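Local atomic coordinates of putative transcriptional regulator, LysR family (Vibrio parahaemolyticus, PDB entry 3OXN), a protein that is a putative LysR-family transcriptional regulator, probably binding DNA to control transcription, represented here by its substrate-binding (effector) domain. Residues L55-T65 / A72-L83; V127-L135 / P186-Y194. One frame throughout, in Å; residues are numbered along the deposited sequence.

Contact 1: residues L55-T65 / A72-L83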
loop_
_atom_site.group_PDB
_atom_site.type_symbol
_atom_site.label_atom_id
_atom_site.label_comp_id
_atom_site.label_asym_id
_atom_site.label_seq_id
_atom_site.Cartn_x
_atom_site.Cartn_y
_atom_site.Cartn_z
ATOM N N LEU A 55 -4.873 -7.904 -0.685
ATOM C CA LEU A 55 -5.956 -8.589 -1.370
ATOM C C LEU A 55 -5.651 -8.609 -2.861
ATOM O O LEU A 55 -5.266 -7.591 -3.431
ATOM C CB LEU A 55 -7.267 -7.836 -1.168
ATOM C CG LEU A 55 -8.492 -8.742 -1.286
ATOM C CD1 LEU A 55 -8.947 -9.146 0.122
ATOM C CD2 LEU A 55 -9.638 -8.087 -2.069
ATOM N N GLN A 56 -5.803 -9.764 -3.496
ATOM C CA GLN A 56 -5.841 -9.822 -4.948
ATOM C C GLN A 56 -7.299 -10.081 -5.299
ATOM O O GLN A 56 -7.800 -11.183 -5.116
ATOM C CB GLN A 56 -4.912 -10.921 -5.462
ATOM C CG GLN A 56 -3.443 -10.752 -5.027
ATOM C CD GLN A 56 -2.715 -12.089 -4.894
ATOM O OE1 GLN A 56 -3.272 -13.136 -5.223
ATOM N NE2 GLN A 56 -1.470 -12.057 -4.407
ATOM N N HIS A 57 -7.986 -9.033 -5.754
ATOM C CA HIS A 57 -9.464 -9.005 -5.855
ATOM C C HIS A 57 -10.124 -10.152 -6.625
ATOM O O HIS A 57 -11.237 -10.569 -6.275
ATOM C CB HIS A 57 -9.951 -7.663 -6.424
ATOM C CG HIS A 57 -10.472 -6.711 -5.389
ATOM N ND1 HIS A 57 -9.725 -5.662 -4.895
ATOM C CD2 HIS A 57 -11.676 -6.641 -4.763
ATOM C CE1 HIS A 57 -10.441 -4.989 -4.009
ATOM N NE2 HIS A 57 -11.629 -5.562 -3.912
ATOM N N ASP A 58 -9.457 -10.652 -7.670
ATOM C CA ASP A 58 -10.020 -11.744 -8.474
ATOM C C ASP A 58 -9.697 -13.077 -7.828
ATOM O O ASP A 58 -10.245 -14.109 -8.198
ATOM C CB ASP A 58 -9.507 -11.699 -9.912
ATOM C CG ASP A 58 -9.196 -10.280 -10.372
ATOM O OD1 ASP A 58 -9.964 -9.721 -11.192
ATOM O OD2 ASP A 58 -8.186 -9.717 -9.888
ATOM N N ARG A 59 -8.816 -13.033 -6.839
ATOM C CA ARG A 59 -8.411 -14.224 -6.108
ATOM C C ARG A 59 -8.903 -14.165 -4.674
ATOM O O ARG A 59 -8.373 -14.852 -3.808
ATOM C CB ARG A 59 -6.877 -14.369 -6.100
ATOM C CG ARG A 59 -6.220 -14.180 -7.449
ATOM C CD ARG A 59 -4.885 -14.910 -7.537
ATOM N NE ARG A 59 -4.998 -16.296 -7.088
ATOM C CZ ARG A 59 -4.372 -16.798 -6.024
ATOM N NH1 ARG A 59 -3.558 -16.038 -5.294
ATOM N NH2 ARG A 59 -4.546 -18.072 -5.702
ATOM N N LEU A 60 -9.907 -13.329 -4.426
ATOM C CA LEU A 60 -10.476 -13.170 -3.092
ATOM C C LEU A 60 -10.737 -14.519 -2.419
ATOM O O LEU A 60 -10.255 -14.789 -1.306
ATOM C CB LEU A 60 -11.779 -12.375 -3.172
ATOM C CG LEU A 60 -12.609 -12.265 -1.886
ATOM C CD1 LEU A 60 -11.860 -11.479 -0.832
ATOM C CD2 LEU A 60 -13.961 -11.639 -2.161
ATOM N N SER A 61 -11.519 -15.353 -3.097
ATOM C CA SER A 61 -11.918 -16.634 -2.544
ATOM C C SER A 61 -10.762 -17.621 -2.511
ATOM O O SER A 61 -10.692 -18.471 -1.623
ATOM C CB SER A 61 -13.076 -17.220 -3.336
ATOM O OG SER A 61 -13.472 -18.458 -2.786
ATOM N N ASP A 62 -9.854 -17.516 -3.471
ATOM C CA ASP A 62 -8.691 -18.375 -3.458
ATOM C C ASP A 62 -7.814 -18.008 -2.278
ATOM O O ASP A 62 -7.157 -18.862 -1.668
ATOM C CB ASP A 62 -7.902 -18.252 -4.762
ATOM C CG ASP A 62 -8.453 -19.139 -5.848
ATOM O OD1 ASP A 62 -9.468 -19.827 -5.581
ATOM O OD2 ASP A 62 -7.882 -19.143 -6.964
ATOM N N GLN A 63 -7.805 -16.722 -1.966
ATOM C CA GLN A 63 -6.965 -16.216 -0.902
ATOM C C GLN A 63 -7.452 -16.693 0.479
ATOM O O GLN A 63 -6.650 -17.151 1.296
ATOM C CB GLN A 63 -6.852 -14.690 -0.995
ATOM C CG GLN A 63 -5.421 -14.197 -0.833
ATOM C CD GLN A 63 -5.220 -12.776 -1.307
ATOM O OE1 GLN A 63 -6.040 -12.236 -2.061
ATOM N NE2 GLN A 63 -4.110 -12.160 -0.879
ATOM N N LEU A 64 -8.759 -16.622 0.728
ATOM C CA LEU A 64 -9.306 -17.127 1.981
ATOM C C LEU A 64 -9.305 -18.654 2.012
ATOM O O LEU A 64 -9.095 -19.266 3.062
ATOM C CB LEU A 64 -10.725 -16.604 2.218
ATOM C CG LEU A 64 -10.938 -15.103 2.368
ATOM C CD1 LEU A 64 -12.422 -14.854 2.252
ATOM C CD2 LEU A 64 -10.377 -14.563 3.669
ATOM N N THR A 65 -9.545 -19.267 0.860
ATOM C CA THR A 65 -9.622 -20.726 0.774
ATOM C C THR A 65 -8.263 -21.448 0.748
ATOM O O THR A 65 -8.052 -22.411 1.481
ATOM C CB THR A 65 -10.431 -21.165 -0.445
ATOM O OG1 THR A 65 -11.712 -20.533 -0.404
ATOM C CG2 THR A 65 -10.619 -22.664 -0.446
ATOM N N ALA A 72 -11.089 -11.416 4.969
ATOM C CA ALA A 72 -10.779 -10.445 3.932
ATOM C C ALA A 72 -11.609 -9.188 4.167
ATOM O O ALA A 72 -12.815 -9.283 4.417
ATOM C CB ALA A 72 -11.071 -11.034 2.566
ATOM N N ILE A 73 -10.979 -8.015 4.110
ATOM C CA ILE A 73 -11.748 -6.767 4.127
ATOM C C ILE A 73 -11.640 -5.996 2.798
ATOM O O ILE A 73 -10.563 -5.502 2.444
ATOM C CB ILE A 73 -11.343 -5.847 5.283
ATOM C CG1 ILE A 73 -11.424 -6.601 6.619
ATOM C CG2 ILE A 73 -12.218 -4.585 5.270
ATOM C CD1 ILE A 73 -10.786 -5.867 7.821
ATOM N N CYS A 74 -12.750 -5.895 2.069
ATOM C CA CYS A 74 -12.753 -5.220 0.785
ATOM C C CYS A 74 -14.162 -4.988 0.282
ATOM O O CYS A 74 -15.125 -5.190 0.995
ATOM C CB CYS A 74 -12.047 -6.091 -0.242
ATOM S SG CYS A 74 -12.984 -7.582 -0.704
ATOM N N ARG A 75 -14.258 -4.569 -0.974
ATOM C CA ARG A 75 -15.511 -4.580 -1.717
ATOM C C ARG A 75 -15.470 -5.701 -2.760
ATOM O O ARG A 75 -14.939 -5.515 -3.849
ATOM C CB ARG A 75 -15.701 -3.248 -2.425
ATOM C CG ARG A 75 -17.109 -3.017 -2.874
ATOM C CD ARG A 75 -17.207 -1.894 -3.883
ATOM N NE ARG A 75 -17.556 -2.404 -5.207
ATOM C CZ ARG A 75 -18.805 -2.538 -5.634
ATOM N NH1 ARG A 75 -19.819 -2.190 -4.841
ATOM N NH2 ARG A 75 -19.041 -3.014 -6.846
ATOM N N PRO A 76 -16.014 -6.879 -2.427
ATOM C CA PRO A 76 -16.058 -7.979 -3.399
ATOM C C PRO A 76 -16.687 -7.543 -4.716
ATOM O O PRO A 76 -17.832 -7.089 -4.716
ATOM C CB PRO A 76 -16.972 -9.001 -2.733
ATOM C CG PRO A 76 -16.869 -8.711 -1.292
ATOM C CD PRO A 76 -16.667 -7.233 -1.159
ATOM N N THR A 77 -15.957 -7.695 -5.816
ATOM C CA THR A 77 -16.464 -7.293 -7.130
ATOM C C THR A 77 -17.672 -8.131 -7.564
ATOM O O THR A 77 -18.144 -8.005 -8.690
ATOM C CB THR A 77 -15.354 -7.344 -8.236
ATOM O OG1 THR A 77 -14.697 -8.623 -8.223
ATOM C CG2 THR A 77 -14.311 -6.236 -8.026
ATOM N N GLY A 78 -18.165 -8.986 -6.673
ATOM C CA GLY A 78 -19.347 -9.788 -6.956
ATOM C C GLY A 78 -19.773 -10.685 -5.805
ATOM O O GLY A 78 -19.130 -10.707 -4.759
ATOM N N PRO A 79 -20.866 -11.438 -5.995
ATOM C CA PRO A 79 -21.378 -12.394 -5.004
ATOM C C PRO A 79 -20.291 -13.359 -4.542
ATOM O O PRO A 79 -19.537 -13.870 -5.363
ATOM C CB PRO A 79 -22.454 -13.158 -5.777
ATOM C CG PRO A 79 -22.877 -12.232 -6.857
ATOM C CD PRO A 79 -21.669 -11.432 -7.229
ATOM N N VAL A 80 -20.237 -13.625 -3.241
ATOM C CA VAL A 80 -19.115 -14.363 -2.666
ATOM C C VAL A 80 -19.457 -15.765 -2.153
ATOM O O VAL A 80 -18.586 -16.446 -1.614
ATOM C CB VAL A 80 -18.462 -13.562 -1.515
ATOM C CG1 VAL A 80 -18.075 -12.169 -1.992
ATOM C CG2 VAL A 80 -19.402 -13.476 -0.314
ATOM N N GLU A 81 -20.711 -16.192 -2.312
ATOM C CA GLU A 81 -21.134 -17.529 -1.874
ATOM C C GLU A 81 -20.292 -18.620 -2.534
ATOM O O GLU A 81 -20.066 -18.587 -3.753
ATOM C CB GLU A 81 -22.609 -17.764 -2.192
ATOM C CG GLU A 81 -23.548 -16.768 -1.529
ATOM C CD GLU A 81 -23.474 -15.393 -2.167
ATOM O OE1 GLU A 81 -23.357 -14.398 -1.410
ATOM O OE2 GLU A 81 -23.521 -15.321 -3.424
ATOM N N PRO A 82 -19.856 -19.618 -1.741
ATOM C CA PRO A 82 -20.169 -19.862 -0.327
ATOM C C PRO A 82 -19.184 -19.247 0.683
ATOM O O PRO A 82 -18.821 -19.898 1.678
ATOM C CB PRO A 82 -20.051 -21.380 -0.250
ATOM C CG PRO A 82 -18.834 -21.616 -1.065
ATOM C CD PRO A 82 -19.129 -20.773 -2.305
ATOM N N LEU A 83 -18.751 -18.016 0.435
ATOM C CA LEU A 83 -17.925 -17.305 1.409
ATOM C C LEU A 83 -18.794 -16.455 2.315
ATOM O O LEU A 83 -19.673 -15.737 1.857
ATOM C CB LEU A 83 -16.876 -16.432 0.720
ATOM C CG LEU A 83 -15.724 -17.171 0.054
ATOM C CD1 LEU A 83 -14.678 -16.183 -0.405
ATOM C CD2 LEU A 83 -15.133 -18.133 1.040
#

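Contact 2: residues V127-L135 / P186-Y194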
loop_
_atom_site.group_PDB
_atom_site.type_symbol
_atom_site.label_atom_id
_atom_site.label_comp_id
_atom_site.label_asym_id
_atom_site.label_seq_id
_atom_site.Cartn_x
_atom_site.Cartn_y
_atom_site.Cartn_z
ATOM N N VAL A 127 -14.705 -0.392 -7.914
ATOM C CA VAL A 127 -15.162 0.967 -7.611
ATOM C C VAL A 127 -14.827 1.948 -8.732
ATOM O O VAL A 127 -15.572 2.882 -8.974
ATOM C CB VAL A 127 -14.571 1.493 -6.287
ATOM C CG1 VAL A 127 -15.047 2.928 -6.021
ATOM C CG2 VAL A 127 -14.953 0.576 -5.147
ATOM N N LYS A 128 -13.687 1.724 -9.386
ATOM C CA LYS A 128 -13.265 2.454 -10.587
ATOM C C LYS A 128 -14.345 2.339 -11.657
ATOM O O LYS A 128 -14.662 3.305 -12.363
ATOM C CB LYS A 128 -11.978 1.818 -11.131
ATOM C CG LYS A 128 -10.985 2.757 -11.782
ATOM C CD LYS A 128 -11.207 2.924 -13.264
ATOM C CE LYS A 128 -10.042 3.708 -13.865
ATOM N NZ LYS A 128 -10.052 3.716 -15.361
ATOM N N ALA A 129 -14.890 1.130 -11.778
ATOM C CA ALA A 129 -15.944 0.860 -12.735
ATOM C C ALA A 129 -17.206 1.609 -12.318
ATOM O O ALA A 129 -17.949 2.102 -13.157
ATOM C CB ALA A 129 -16.198 -0.638 -12.822
ATOM N N LEU A 130 -17.448 1.680 -11.013
ATOM C CA LEU A 130 -18.599 2.412 -10.484
ATOM C C LEU A 130 -18.599 3.889 -10.898
ATOM O O LEU A 130 -19.634 4.433 -11.276
ATOM C CB LEU A 130 -18.666 2.294 -8.956
ATOM C CG LEU A 130 -19.591 1.230 -8.366
ATOM C CD1 LEU A 130 -19.561 -0.039 -9.190
ATOM C CD2 LEU A 130 -19.186 0.947 -6.936
ATOM N N ILE A 131 -17.440 4.529 -10.810
ATOM C CA ILE A 131 -17.329 5.944 -11.112
ATOM C C ILE A 131 -17.317 6.177 -12.616
ATOM O O ILE A 131 -17.804 7.194 -13.106
ATOM C CB ILE A 131 -16.050 6.524 -10.525
ATOM C CG1 ILE A 131 -15.913 6.121 -9.063
ATOM C CG2 ILE A 131 -16.038 8.027 -10.668
ATOM C CD1 ILE A 131 -14.652 6.649 -8.417
ATOM N N GLU A 132 -16.747 5.225 -13.339
ATOM C CA GLU A 132 -16.675 5.303 -14.774
ATOM C C GLU A 132 -18.099 5.253 -15.293
ATOM O O GLU A 132 -18.453 5.925 -16.267
ATOM C CB GLU A 132 -15.867 4.134 -15.312
ATOM C CG GLU A 132 -14.721 4.567 -16.192
ATOM C CD GLU A 132 -13.571 5.165 -15.403
ATOM O OE1 GLU A 132 -12.403 4.775 -15.647
ATOM O OE2 GLU A 132 -13.838 6.015 -14.530
ATOM N N GLN A 133 -18.925 4.475 -14.602
ATOM C CA GLN A 133 -20.313 4.267 -14.986
ATOM C C GLN A 133 -21.212 5.441 -14.576
ATOM O O GLN A 133 -22.328 5.607 -15.094
ATOM C CB GLN A 133 -20.811 2.962 -14.375
ATOM C CG GLN A 133 -22.174 2.556 -14.848
ATOM C CD GLN A 133 -22.397 2.834 -16.326
ATOM O OE1 GLN A 133 -23.470 3.303 -16.709
ATOM N NE2 GLN A 133 -21.385 2.552 -17.163
ATOM N N ALA A 134 -20.715 6.257 -13.647
ATOM C CA ALA A 134 -21.437 7.430 -13.163
ATOM C C ALA A 134 -21.088 8.601 -14.058
ATOM O O ALA A 134 -21.873 9.529 -14.235
ATOM C CB ALA A 134 -21.045 7.726 -11.739
ATOM N N LEU A 135 -19.884 8.535 -14.617
ATOM C CA LEU A 135 -19.406 9.524 -15.568
ATOM C C LEU A 135 -19.594 9.041 -17.006
ATOM O O LEU A 135 -18.948 9.554 -17.907
ATOM C CB LEU A 135 -17.930 9.813 -15.303
ATOM C CG LEU A 135 -17.560 11.135 -14.643
ATOM C CD1 LEU A 135 -18.678 11.652 -13.803
ATOM C CD2 LEU A 135 -16.296 10.974 -13.826
ATOM N N PRO A 186 -18.145 16.353 -8.224
ATOM C CA PRO A 186 -19.085 17.268 -8.865
ATOM C C PRO A 186 -20.168 16.502 -9.588
ATOM O O PRO A 186 -20.668 16.985 -10.602
ATOM C CB PRO A 186 -18.225 17.993 -9.902
ATOM C CG PRO A 186 -16.837 17.539 -9.687
ATOM C CD PRO A 186 -16.922 16.217 -9.017
ATOM N N PHE A 187 -20.500 15.312 -9.099
ATOM C CA PHE A 187 -21.605 14.554 -9.662
ATOM C C PHE A 187 -22.266 13.649 -8.636
ATOM O O PHE A 187 -21.781 13.498 -7.514
ATOM C CB PHE A 187 -21.178 13.759 -10.906
ATOM C CG PHE A 187 -20.007 12.844 -10.682
ATOM C CD1 PHE A 187 -20.195 11.551 -10.216
ATOM C CD2 PHE A 187 -18.715 13.267 -10.959
ATOM C CE1 PHE A 187 -19.106 10.696 -10.032
ATOM C CE2 PHE A 187 -17.618 12.412 -10.777
ATOM C CZ PHE A 187 -17.815 11.132 -10.314
ATOM N N GLN A 188 -23.398 13.077 -9.024
ATOM C CA GLN A 188 -24.119 12.179 -8.150
ATOM C C GLN A 188 -23.399 10.860 -8.197
ATOM O O GLN A 188 -23.216 10.282 -9.271
ATOM C CB GLN A 188 -25.566 11.995 -8.613
ATOM C CG GLN A 188 -26.472 11.364 -7.549
ATOM C CD GLN A 188 -27.512 10.413 -8.138
ATOM O OE1 GLN A 188 -28.002 10.618 -9.253
ATOM N NE2 GLN A 188 -27.845 9.359 -7.386
ATOM N N PHE A 189 -22.970 10.402 -7.030
ATOM C CA PHE A 189 -22.275 9.131 -6.898
ATOM C C PHE A 189 -22.695 8.538 -5.569
ATOM O O PHE A 189 -22.580 9.183 -4.524
ATOM C CB PHE A 189 -20.756 9.328 -6.941
ATOM C CG PHE A 189 -19.975 8.049 -6.849
ATOM C CD1 PHE A 189 -19.838 7.225 -7.955
ATOM C CD2 PHE A 189 -19.374 7.676 -5.656
ATOM C CE1 PHE A 189 -19.141 6.047 -7.873
ATOM C CE2 PHE A 189 -18.662 6.497 -5.562
ATOM C CZ PHE A 189 -18.545 5.677 -6.681
ATOM N N THR A 190 -23.190 7.309 -5.614
ATOM C CA THR A 190 -23.815 6.700 -4.452
ATOM C C THR A 190 -22.851 5.738 -3.753
ATOM O O THR A 190 -22.449 4.725 -4.322
ATOM C CB THR A 190 -25.131 5.988 -4.855
ATOM O OG1 THR A 190 -25.890 6.838 -5.738
ATOM C CG2 THR A 190 -25.962 5.661 -3.622
ATOM N N PRO A 191 -22.468 6.065 -2.512
ATOM C CA PRO A 191 -21.561 5.225 -1.720
ATOM C C PRO A 191 -21.728 3.719 -1.974
ATOM O O PRO A 191 -22.852 3.195 -1.962
ATOM C CB PRO A 191 -21.955 5.570 -0.275
ATOM C CG PRO A 191 -22.343 7.008 -0.356
ATOM C CD PRO A 191 -22.942 7.231 -1.746
ATOM N N PHE A 192 -20.602 3.050 -2.224
ATOM C CA PHE A 192 -20.549 1.598 -2.269
ATOM C C PHE A 192 -20.350 1.141 -0.852
ATOM O O PHE A 192 -20.133 1.971 0.027
ATOM C CB PHE A 192 -19.402 1.101 -3.161
ATOM C CG PHE A 192 -18.037 1.692 -2.845
ATOM C CD1 PHE A 192 -17.187 1.080 -1.936
ATOM C CD2 PHE A 192 -17.572 2.809 -3.516
ATOM C CE1 PHE A 192 -15.899 1.601 -1.671
ATOM C CE2 PHE A 192 -16.289 3.334 -3.254
ATOM C CZ PHE A 192 -15.457 2.728 -2.330
ATOM N N ASP A 193 -20.423 -0.159 -0.601
ATOM C CA ASP A 193 -20.084 -0.591 0.746
ATOM C C ASP A 193 -18.985 -1.628 0.843
ATOM O O ASP A 193 -18.846 -2.506 -0.020
ATOM C CB ASP A 193 -21.310 -0.952 1.608
ATOM C CG ASP A 193 -22.462 -1.517 0.801
ATOM O OD1 ASP A 193 -23.630 -1.204 1.155
ATOM O OD2 ASP A 193 -22.194 -2.263 -0.176
ATOM N N TYR A 194 -18.176 -1.465 1.893
ATOM C CA TYR A 194 -17.099 -2.386 2.228
ATOM C C TYR A 194 -17.659 -3.476 3.119
ATOM O O TYR A 194 -18.747 -3.338 3.670
ATOM C CB TYR A 194 -15.980 -1.658 2.968
ATOM C CG TYR A 194 -14.693 -1.534 2.206
ATOM C CD1 TYR A 194 -14.675 -1.018 0.919
ATOM C CD2 TYR A 194 -13.481 -1.917 2.782
ATOM C CE1 TYR A 194 -13.482 -0.891 0.216
ATOM C CE2 TYR A 194 -12.276 -1.790 2.096
ATOM C CZ TYR A 194 -12.281 -1.273 0.807
ATOM O OH TYR A 194 -11.096 -1.135 0.105
#

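Contact 1: residues L55-T65 / A72-L83
Leu60 reaches across from the start of helix 60-65 to the segment that leaves strand 72-74. Its CB points at the other segment. CG stands anti to the backbone N (chi1 172°), and there the side chain forks. Leu60 CD1 turns to the strand, where it lies 3.5 Å from Ala72 CB and close to Cys74 SG. CD2 turns to the loop that follows. Leu60 CD2 meets Pro76 CB at 4.0 Å and Val80 CG1 at 4.2 Å, crossing both side chains at a slant. Ala72 CB is shared by three leucines. Leu55 CD1 also touches it, and Leu64 CD2 lies 3.8 Å from Ala72 CB. The other branch of Leu64, CD1, meets Leu83 CD1 at 3.7 Å. Leu83 CD1 also packs against Ser61 CB.

His57 meets the start of the loop after the strand. One ring face is covered by Leu55 CD2, which sits over the ring centre. The ring edge is turned to Arg75 O, and His57 NE2 makes a weak, bent hydrogen bond to Arg75 O at 3.3 Å (N-H...O 125°). Cys74 SG lies oblique to the same ring. Before the helix, Gln56 N donates an almost straight bond to Gln63 OE1 at 2.9 Å, on a lone pair in the amide plane. This ties the loop to the helix. Helix 60-65 and strand 72-74 run nearly antiparallel, at 157°. This is the packing of a beta-alpha-beta crossover: strand 49-54, helix 60-65 and strand 71-74 in an alpha/beta lobe of the LysR effector domain, a periplasmic-binding-protein fold.

Contact 2: residues V127-L135 / P186-Y194
Val127 and Leu135, at the two ends of segment 127-135, each set a methyl over a phenylalanine ring. These are the CH-pi contacts. Val127 CG2 stands over the centre of the Phe192 ring, 3.5 Å from its centroid and 10° off the normal. Leu135 CD1 covers a face of Phe187, shifted toward the rim. Phe187 CG sits between backbone N and carbonyl carbon (chi1 55°), presenting that face.

The other contacts are apolar, mostly at ring edges or oblique to the rings. Ile131 serves two rings with two branches. Ile131 CG2 lies at the edge of Phe187, 3.6 Å from Phe187 CZ, while CG1 approaches Phe189 CE1 obliquely. Ala134 CB touches both of these rings, 3.9 Å from Phe187 CE1 and 4.0 Å from Phe189 CD1, the latter at the ring edge. Leu130 CB lies 3.9 Å from Phe189 CE1, and its CD2 meets Phe192 CB at 3.8 Å.

In the fold, helix 125-134 belongs to the lobe built on the sheet containing strand 93-98, and Val93 of that strand touches Ile131 and Phe189. Segment 186-194 has left strand 180-183 of this sheet. It crosses to strand 194-199 of the other lobe, one of the domain's two connections.

No hydrogen bond joins the segments. Within the helix, Lys128 NZ forms a salt bridge with Glu132 OE1 at 2.6 Å. Glu132 OE2 forms a salt bridge with Arg141.

Both segments of contact 1 come earlier in the chain than those of contact 2, and their centres lie about 20 Å apart. Contact 1 belongs to the lobe built on the sheet with strands 49-54, 71-74 and 194-199. Contact 2 packs helix 125-134 of the other lobe against the chain returning to the first. That return ends at Tyr194, which begins strand 194-199, the neighbour of strand 71-74. The contacts also touch directly. Arg75 CD lies 3.6 Å from both Phe192 CD1 and Val127 CG2, and Cys74 CA lies 3.7 Å from Tyr194 CE2. Arg75 therefore packs where the two lobes of the effector domain meet. In this family the effector usually binds between the lobes.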